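PDB 3FNI: putative diflavin flavoprotein A 3 from Nostoc sp., which probably transfers electrons from NADH to oxygen, reducing it to water, and is represented here by its flavodoxin-like domain, the FMN-binding part of such proteins. Local coordinates for residues T5-F10 against V34-V39; L60-S65 against Q88-F93; E101-L106 against A121-Q126. One frame throughout, in Å; residues are numbered along the deposited sequence.

Interaction 1. Residues T5-F10 against V34-V39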
loop_
_atom_site.group_PDB
_atom_site.type_symbol
_atom_site.label_atom_id
_atom_site.label_comp_id
_atom_site.label_asym_id
_atom_site.label_seq_id
_atom_site.Cartn_x
_atom_site.Cartn_y
_atom_site.Cartn_z
ATOM N N THR A 5 6.191 15.048 2.925
ATOM C CA THR A 5 4.951 14.454 2.432
ATOM C C THR A 5 5.296 13.118 1.791
ATOM O O THR A 5 6.045 13.062 0.819
ATOM C CB THR A 5 4.309 15.368 1.390
ATOM O OG1 THR A 5 4.031 16.636 1.998
ATOM C CG2 THR A 5 3.022 14.750 0.839
ATOM N N SER A 6 4.730 12.044 2.326
ATOM C CA SER A 6 5.036 10.719 1.825
ATOM C C SER A 6 3.829 9.794 1.771
ATOM O O SER A 6 2.780 10.069 2.355
ATOM C CB SER A 6 6.121 10.097 2.714
ATOM O OG SER A 6 6.450 8.786 2.306
ATOM N N ILE A 7 3.997 8.695 1.049
ATOM C CA ILE A 7 2.961 7.692 0.913
ATOM C C ILE A 7 3.605 6.395 1.371
ATOM O O ILE A 7 4.720 6.073 0.964
ATOM C CB ILE A 7 2.479 7.599 -0.551
ATOM C CG1 ILE A 7 1.707 6.301 -0.782
ATOM C CG2 ILE A 7 3.661 7.709 -1.484
ATOM C CD1 ILE A 7 2.588 5.087 -1.011
ATOM N N GLY A 8 2.913 5.666 2.238
ATOM C CA GLY A 8 3.454 4.422 2.752
ATOM C C GLY A 8 3.121 3.207 1.914
ATOM O O GLY A 8 1.967 2.984 1.545
ATOM N N VAL A 9 4.152 2.421 1.624
ATOM C CA VAL A 9 4.032 1.201 0.839
ATOM C C VAL A 9 4.376 0.035 1.763
ATOM O O VAL A 9 5.513 -0.100 2.216
ATOM C CB VAL A 9 5.003 1.231 -0.358
ATOM C CG1 VAL A 9 4.887 -0.049 -1.159
ATOM C CG2 VAL A 9 4.695 2.437 -1.239
ATOM N N PHE A 10 3.382 -0.802 2.050
ATOM C CA PHE A 10 3.580 -1.932 2.946
ATOM C C PHE A 10 3.301 -3.260 2.264
ATOM O O PHE A 10 2.208 -3.478 1.744
ATOM C CB PHE A 10 2.660 -1.809 4.159
ATOM C CG PHE A 10 2.662 -0.453 4.794
ATOM C CD1 PHE A 10 2.053 0.631 4.166
ATOM C CD2 PHE A 10 3.245 -0.263 6.041
ATOM C CE1 PHE A 10 2.018 1.886 4.774
ATOM C CE2 PHE A 10 3.219 0.984 6.661
ATOM C CZ PHE A 10 2.603 2.062 6.026
ATOM N N VAL A 34 6.199 12.953 -5.063
ATOM C CA VAL A 34 5.754 12.617 -3.713
ATOM C C VAL A 34 6.681 11.545 -3.129
ATOM O O VAL A 34 7.062 10.598 -3.821
ATOM C CB VAL A 34 4.289 12.102 -3.718
ATOM C CG1 VAL A 34 3.906 11.551 -2.346
ATOM C CG2 VAL A 34 3.357 13.231 -4.100
ATOM N N GLY A 35 7.049 11.709 -1.862
ATOM C CA GLY A 35 7.940 10.760 -1.215
ATOM C C GLY A 35 7.298 9.419 -0.911
ATOM O O GLY A 35 6.095 9.249 -1.076
ATOM N N VAL A 36 8.099 8.461 -0.454
ATOM C CA VAL A 36 7.578 7.139 -0.139
ATOM C C VAL A 36 8.385 6.438 0.958
ATOM O O VAL A 36 9.602 6.602 1.042
ATOM C CB VAL A 36 7.568 6.250 -1.413
ATOM C CG1 VAL A 36 8.980 6.029 -1.900
ATOM C CG2 VAL A 36 6.889 4.934 -1.131
ATOM N N ASP A 37 7.693 5.684 1.809
ATOM C CA ASP A 37 8.338 4.925 2.877
ATOM C C ASP A 37 7.941 3.461 2.716
ATOM O O ASP A 37 6.758 3.118 2.726
ATOM C CB ASP A 37 7.922 5.438 4.263
ATOM C CG ASP A 37 8.464 6.833 4.564
ATOM O OD1 ASP A 37 7.879 7.827 4.088
ATOM O OD2 ASP A 37 9.486 6.938 5.269
ATOM N N VAL A 38 8.936 2.600 2.560
ATOM C CA VAL A 38 8.677 1.183 2.364
ATOM C C VAL A 38 8.877 0.373 3.641
ATOM O O VAL A 38 9.889 0.508 4.337
ATOM C CB VAL A 38 9.590 0.606 1.262
ATOM C CG1 VAL A 38 9.147 -0.798 0.898
ATOM C CG2 VAL A 38 9.561 1.511 0.040
ATOM N N VAL A 39 7.903 -0.479 3.932
ATOM C CA VAL A 39 7.951 -1.314 5.114
ATOM C C VAL A 39 7.704 -2.769 4.741
ATOM O O VAL A 39 6.739 -3.083 4.049
ATOM C CB VAL A 39 6.887 -0.861 6.138
ATOM C CG1 VAL A 39 6.954 -1.721 7.387
ATOM C CG2 VAL A 39 7.105 0.598 6.490
#

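Interaction 2. Residues L60-S65 against Q88-F93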
loop_
_atom_site.group_PDB
_atom_site.type_symbol
_atom_site.label_atom_id
_atom_site.label_comp_id
_atom_site.label_asym_id
_atom_site.label_seq_id
_atom_site.Cartn_x
_atom_site.Cartn_y
_atom_site.Cartn_z
ATOM N N LEU A 60 -1.486 5.439 1.094
ATOM C CA LEU A 60 -1.086 4.092 1.497
ATOM C C LEU A 60 -1.220 3.051 0.386
ATOM O O LEU A 60 -2.139 3.098 -0.430
ATOM C CB LEU A 60 -1.904 3.649 2.711
ATOM C CG LEU A 60 -1.833 4.561 3.938
ATOM C CD1 LEU A 60 -2.971 4.240 4.881
ATOM C CD2 LEU A 60 -0.487 4.399 4.624
ATOM N N VAL A 61 -0.284 2.112 0.362
ATOM C CA VAL A 61 -0.302 1.054 -0.626
ATOM C C VAL A 61 0.011 -0.224 0.125
ATOM O O VAL A 61 1.028 -0.319 0.816
ATOM C CB VAL A 61 0.736 1.303 -1.735
ATOM C CG1 VAL A 61 0.659 0.207 -2.794
ATOM C CG2 VAL A 61 0.480 2.665 -2.369
ATOM N N ILE A 62 -0.885 -1.198 -0.003
ATOM C CA ILE A 62 -0.734 -2.470 0.684
ATOM C C ILE A 62 -0.644 -3.657 -0.264
ATOM O O ILE A 62 -1.381 -3.742 -1.244
ATOM C CB ILE A 62 -1.910 -2.718 1.653
ATOM C CG1 ILE A 62 -2.127 -1.492 2.545
ATOM C CG2 ILE A 62 -1.634 -3.959 2.496
ATOM C CD1 ILE A 62 -0.911 -1.069 3.325
ATOM N N GLY A 63 0.279 -4.565 0.043
ATOM C CA GLY A 63 0.451 -5.767 -0.751
ATOM C C GLY A 63 -0.050 -6.919 0.099
ATOM O O GLY A 63 0.183 -6.936 1.304
HETATM N N MSE A 64 -0.745 -7.875 -0.507
HETATM C CA MSE A 64 -1.271 -9.005 0.246
HETATM C C MSE A 64 -0.177 -9.926 0.781
HETATM O O MSE A 64 0.871 -10.104 0.157
HETATM C CB MSE A 64 -2.245 -9.811 -0.616
HETATM C CG MSE A 64 -3.424 -9.002 -1.145
HETATM SE SE MSE A 64 -4.307 -7.951 0.228
HETATM C CE MSE A 64 -4.887 -9.402 1.377
ATOM N N SER A 65 -0.430 -10.505 1.950
ATOM C CA SER A 65 0.519 -11.407 2.575
ATOM C C SER A 65 0.106 -12.860 2.407
ATOM O O SER A 65 -1.055 -13.165 2.109
ATOM C CB SER A 65 0.662 -11.085 4.057
ATOM O OG SER A 65 1.482 -9.945 4.241
ATOM N N GLN A 88 -7.023 9.701 4.648
ATOM C CA GLN A 88 -6.073 9.220 3.664
ATOM C C GLN A 88 -6.685 8.300 2.616
ATOM O O GLN A 88 -7.861 7.942 2.688
ATOM C CB GLN A 88 -4.864 8.573 4.354
ATOM C CG GLN A 88 -5.203 7.562 5.412
ATOM C CD GLN A 88 -4.092 7.384 6.440
ATOM O OE1 GLN A 88 -4.191 6.539 7.326
ATOM N NE2 GLN A 88 -3.037 8.182 6.330
ATOM N N ALA A 89 -5.882 7.976 1.611
ATOM C CA ALA A 89 -6.302 7.124 0.514
ATOM C C ALA A 89 -5.442 5.858 0.544
ATOM O O ALA A 89 -4.275 5.898 0.942
ATOM C CB ALA A 89 -6.124 7.862 -0.796
ATOM N N VAL A 90 -6.020 4.736 0.124
ATOM C CA VAL A 90 -5.301 3.472 0.146
ATOM C C VAL A 90 -5.586 2.588 -1.068
ATOM O O VAL A 90 -6.729 2.474 -1.515
ATOM C CB VAL A 90 -5.638 2.697 1.462
ATOM C CG1 VAL A 90 -7.081 2.202 1.421
ATOM C CG2 VAL A 90 -4.659 1.551 1.684
ATOM N N GLY A 91 -4.522 1.986 -1.600
ATOM C CA GLY A 91 -4.633 1.087 -2.739
ATOM C C GLY A 91 -4.048 -0.262 -2.351
ATOM O O GLY A 91 -3.110 -0.316 -1.559
ATOM N N ILE A 92 -4.574 -1.347 -2.912
ATOM C CA ILE A 92 -4.102 -2.687 -2.565
ATOM C C ILE A 92 -3.837 -3.575 -3.782
ATOM O O ILE A 92 -4.607 -3.575 -4.742
ATOM C CB ILE A 92 -5.134 -3.394 -1.635
ATOM C CG1 ILE A 92 -5.298 -2.575 -0.340
ATOM C CG2 ILE A 92 -4.688 -4.828 -1.337
ATOM C CD1 ILE A 92 -6.386 -3.071 0.611
ATOM N N PHE A 93 -2.746 -4.339 -3.737
ATOM C CA PHE A 93 -2.417 -5.230 -4.840
ATOM C C PHE A 93 -2.187 -6.665 -4.408
ATOM O O PHE A 93 -1.776 -6.929 -3.273
ATOM C CB PHE A 93 -1.187 -4.720 -5.605
ATOM C CG PHE A 93 0.095 -4.737 -4.812
ATOM C CD1 PHE A 93 0.903 -5.871 -4.781
ATOM C CD2 PHE A 93 0.512 -3.604 -4.119
ATOM C CE1 PHE A 93 2.108 -5.873 -4.081
ATOM C CE2 PHE A 93 1.716 -3.597 -3.414
ATOM C CZ PHE A 93 2.514 -4.731 -3.397
#

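Interaction 3. Residues E101-L106 against A121-Q126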
loop_
_atom_site.group_PDB
_atom_site.type_symbol
_atom_site.label_atom_id
_atom_site.label_comp_id
_atom_site.label_asym_id
_atom_site.label_seq_id
_atom_site.Cartn_x
_atom_site.Cartn_y
_atom_site.Cartn_z
ATOM N N GLU A 101 -3.768 -13.670 0.807
ATOM C CA GLU A 101 -4.850 -13.610 1.763
ATOM C C GLU A 101 -5.971 -12.960 0.949
ATOM O O GLU A 101 -5.696 -12.214 0.009
ATOM C CB GLU A 101 -4.435 -12.709 2.927
ATOM C CG GLU A 101 -5.287 -12.837 4.165
ATOM C CD GLU A 101 -5.078 -14.154 4.877
ATOM O OE1 GLU A 101 -3.925 -14.438 5.272
ATOM O OE2 GLU A 101 -6.063 -14.906 5.041
ATOM N N PRO A 102 -7.243 -13.242 1.280
ATOM C CA PRO A 102 -8.347 -12.636 0.522
ATOM C C PRO A 102 -8.224 -11.120 0.503
ATOM O O PRO A 102 -8.274 -10.475 1.550
ATOM C CB PRO A 102 -9.588 -13.093 1.282
ATOM C CG PRO A 102 -9.164 -14.396 1.870
ATOM C CD PRO A 102 -7.752 -14.129 2.339
ATOM N N ILE A 103 -8.070 -10.550 -0.686
ATOM C CA ILE A 103 -7.934 -9.106 -0.815
ATOM C C ILE A 103 -9.225 -8.344 -0.488
ATOM O O ILE A 103 -9.197 -7.360 0.247
ATOM C CB ILE A 103 -7.434 -8.726 -2.236
ATOM C CG1 ILE A 103 -7.459 -7.204 -2.413
ATOM C CG2 ILE A 103 -8.278 -9.418 -3.294
ATOM C CD1 ILE A 103 -6.732 -6.726 -3.645
ATOM N N ASP A 104 -10.351 -8.808 -1.012
ATOM C CA ASP A 104 -11.629 -8.141 -0.774
ATOM C C ASP A 104 -11.940 -7.817 0.674
ATOM O O ASP A 104 -12.339 -6.697 0.982
ATOM C CB ASP A 104 -12.755 -8.959 -1.387
ATOM C CG ASP A 104 -12.679 -8.977 -2.893
ATOM O OD1 ASP A 104 -12.805 -7.889 -3.504
ATOM O OD2 ASP A 104 -12.478 -10.063 -3.464
ATOM N N PRO A 105 -11.778 -8.795 1.583
ATOM C CA PRO A 105 -12.051 -8.552 2.999
ATOM C C PRO A 105 -11.277 -7.348 3.532
ATOM O O PRO A 105 -11.801 -6.560 4.313
ATOM C CB PRO A 105 -11.620 -9.858 3.653
ATOM C CG PRO A 105 -11.998 -10.865 2.615
ATOM C CD PRO A 105 -11.495 -10.222 1.348
ATOM N N LEU A 106 -10.034 -7.203 3.093
ATOM C CA LEU A 106 -9.207 -6.098 3.539
ATOM C C LEU A 106 -9.637 -4.782 2.883
ATOM O O LEU A 106 -9.600 -3.724 3.504
ATOM C CB LEU A 106 -7.740 -6.385 3.223
ATOM C CG LEU A 106 -6.761 -5.387 3.839
ATOM C CD1 LEU A 106 -6.891 -5.428 5.354
ATOM C CD2 LEU A 106 -5.340 -5.720 3.410
ATOM N N ALA A 121 -8.369 -1.974 -6.959
ATOM C CA ALA A 121 -7.461 -2.992 -6.433
ATOM C C ALA A 121 -6.834 -3.790 -7.571
ATOM O O ALA A 121 -7.546 -4.397 -8.370
ATOM C CB ALA A 121 -8.203 -3.933 -5.489
ATOM N N ILE A 122 -5.506 -3.787 -7.656
ATOM C CA ILE A 122 -4.839 -4.525 -8.717
ATOM C C ILE A 122 -4.821 -6.016 -8.399
ATOM O O ILE A 122 -4.288 -6.453 -7.377
ATOM C CB ILE A 122 -3.392 -4.005 -8.967
ATOM C CG1 ILE A 122 -2.385 -5.147 -8.820
ATOM C CG2 ILE A 122 -3.070 -2.864 -8.029
ATOM C CD1 ILE A 122 -0.978 -4.775 -9.172
ATOM N N ARG A 123 -5.420 -6.794 -9.292
ATOM C CA ARG A 123 -5.510 -8.230 -9.118
ATOM C C ARG A 123 -4.614 -8.960 -10.114
ATOM O O ARG A 123 -4.477 -8.541 -11.265
ATOM C CB ARG A 123 -6.973 -8.647 -9.270
ATOM C CG ARG A 123 -7.892 -7.915 -8.290
ATOM C CD ARG A 123 -9.344 -8.058 -8.675
ATOM N NE ARG A 123 -10.240 -7.320 -7.786
ATOM C CZ ARG A 123 -10.612 -7.733 -6.578
ATOM N NH1 ARG A 123 -11.435 -6.993 -5.845
ATOM N NH2 ARG A 123 -10.165 -8.888 -6.103
ATOM N N ILE A 124 -3.987 -10.039 -9.657
ATOM C CA ILE A 124 -3.091 -10.824 -10.500
ATOM C C ILE A 124 -3.535 -12.268 -10.559
ATOM O O ILE A 124 -3.428 -12.994 -9.570
ATOM C CB ILE A 124 -1.628 -10.797 -9.972
ATOM C CG1 ILE A 124 -0.987 -9.434 -10.251
ATOM C CG2 ILE A 124 -0.810 -11.895 -10.635
ATOM C CD1 ILE A 124 -1.553 -8.328 -9.421
ATOM N N LYS A 125 -4.032 -12.685 -11.720
ATOM C CA LYS A 125 -4.487 -14.064 -11.906
ATOM C C LYS A 125 -3.424 -14.841 -12.673
ATOM O O LYS A 125 -3.294 -16.054 -12.517
ATOM C CB LYS A 125 -5.796 -14.102 -12.705
ATOM C CG LYS A 125 -6.869 -13.125 -12.242
ATOM C CD LYS A 125 -7.115 -12.045 -13.292
ATOM C CE LYS A 125 -7.587 -12.657 -14.612
ATOM N NZ LYS A 125 -7.844 -11.630 -15.663
ATOM N N GLN A 126 -2.674 -14.118 -13.501
ATOM C CA GLN A 126 -1.620 -14.691 -14.329
ATOM C C GLN A 126 -0.283 -14.008 -14.059
ATOM O O GLN A 126 -0.235 -12.954 -13.423
ATOM C CB GLN A 126 -1.992 -14.519 -15.801
ATOM C CG GLN A 126 -3.323 -15.162 -16.176
ATOM C CD GLN A 126 -3.729 -14.870 -17.607
ATOM O OE1 GLN A 126 -4.077 -13.737 -17.949
ATOM N NE2 GLN A 126 -3.679 -15.893 -18.458
#

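Interaction 1. Residues T5-F10 against V34-V39
The carbonyl oxygen of Asp37 takes one strong and one weak contact from the neighbouring strand: Val9 N donates to Asp37 O at 2.9 Å in an almost straight bond (176° at the hydrogen), and the CA-H of Gly8 makes the weaker approach to the same oxygen, with Gly8 CA 3.6 Å from Asp37 O. Next along the ladder, Val39 N reaches Val9 O at 3.0 Å, and further back Asp37 N binds Ile7 O while Ile7 N binds Gly35 O. The hydroxyl of Ser6 adds a side-chain link, giving its proton to the Asp37 carboxylate. With Ser6 OG only 2.5 Å from Asp37 OD1, the bond is very short and its exact length is doubtful. Ser6 holds OG opposite its own backbone N (chi1 179°), which swings it out across the gap to the next strand. The other carboxylate oxygen, Asp37 OD2, pairs with Arg56, so one acid ties together three parts of the chain. This is the first beta-alpha-beta unit of a flavodoxin-like fold: strands 6-11 and 35-40 run parallel, joined through helix 18-31, with 35-40 at the edge of the sheet. On the face carrying Ile7, Val9, Val36 and Val38, that helix packs through Ile26 and Ile29. Here Val9 CG2 presses on Val36 CG2 at 3.3 Å, closer than methyls normally sit. The opposite face, with Phe10 and Val39, meets helix 47-55. These two side chains lie alongside each other pointing the same way, Phe10 CD2 being 3.7 Å from Val39 CB. With chi1 at -47°, the Phe10 ring folds back over its own strand, where Gly8 has no side chain to oppose it and Phe10 CE1 is 3.5 Å from Gly8 CA.

Interaction 2. Residues L60-S65 against Q88-F93
The ring of Phe93 lies flat over the backbone of Gly63 in a CH-pi contact: Gly63 CA sits 3.6 Å from the ring centroid and 15° off the ring normal. At the rim, in the plane of the ring, Val61 CG1 comes to 4.0 Å from Phe93 CE2, the two side chains crossing at about a right angle. Strands 57-63 and 89-93 are parallel neighbours in the middle of the flavodoxin-like sheet, linked by the beta-alpha-beta crossover through helix 70-83. The torsion that allows the ring its place over Gly63 is chi1 66°, which wedges CG between the backbone N and carbonyl carbon of Phe93 and tips the ring across the adjacent strand. Leu21, Ala22 and Ile25 of helix 18-31 also touch it. Backbone bonds zip the strands together from Leu60 N to Ala89 O as far as Met64 N to Phe93 O, so the pairing carries on just past strand 57-63. On the face away from Phe93, Val90 CG2 packs beside Leu60, 3.6 Å from Leu60 CB, while Ile92 CG1 lies 3.9 Å from Ile62 CB. Helix 103-112 closes over Val90 and Ile92 through Phe110 and Leu107. At the start of the pairing, Leu60 CD1 rests against the amide of Gln88, whose OE1 is held by Asn85 N. At the far end, Met64, a selenomethionine, bends at its second and third torsions, and Met64 SE touches Ile92 CG2 at 3.5 Å.

Interaction 3. Residues E101-L106 against A121-Q126
One salt bridge carries the polar side of this contact: Arg123 NH1 donates to Asp104 OD1 at 2.9 Å, with 161° at the hydrogen. The carboxylate oxygen lies at the edge of the guanidinium, near its plane, and is met on its syn side, 28° out of the carboxylate plane. The carboxylate and guanidinium planes are tilted against each other, and one bond joins the pair; Asp104 OD2 stays 3.7 Å from Arg123 NH2. An arginine chain extended from CG to NE is what spans the gap. It joins the first turn of helix 103-112 to the loop between strand 116-117 and helix 130-152 in the flavodoxin-like domain, at its surface, where both charged residues are exposed. Arg123 also touches Glu94 and Leu107. The apolar contact lies deeper and belongs to Ile103, whose CG1 arm, opposite the backbone N (chi1 173°), sends Ile103 CD1 to 3.7 Å from Ala121 CB. Ile103 also packs on Ile92 of strand 89-93. Of a different kind is the van der Waals contact of its other branch, the methyl Ile103 CG2, which approaches the guanidinium obliquely, 3.4 Å from Arg123 NH2.

In the fold
The three contacts follow one another along the chain, each closing before the next opens. Interactions 1 and 2, with centres about 11 Å apart, belong to one parallel sheet in which strands 6-11 and 57-63 are neighbours: Gly8 O with Val61 N and Phe10 N with Val61 O probably hydrogen-bond across the seam. Interaction 3 lies about 10 Å, centre to centre, from interaction 2 and continues from it, with Ile122 N near Ile92 O and helix 103-112 following strand 89-93. Interactions 1 and 3, about 21 Å apart between centres, do not touch. The first two thus build successive parts of the domain's sheet; the third ties helix 103-112 to the loop after the last strand.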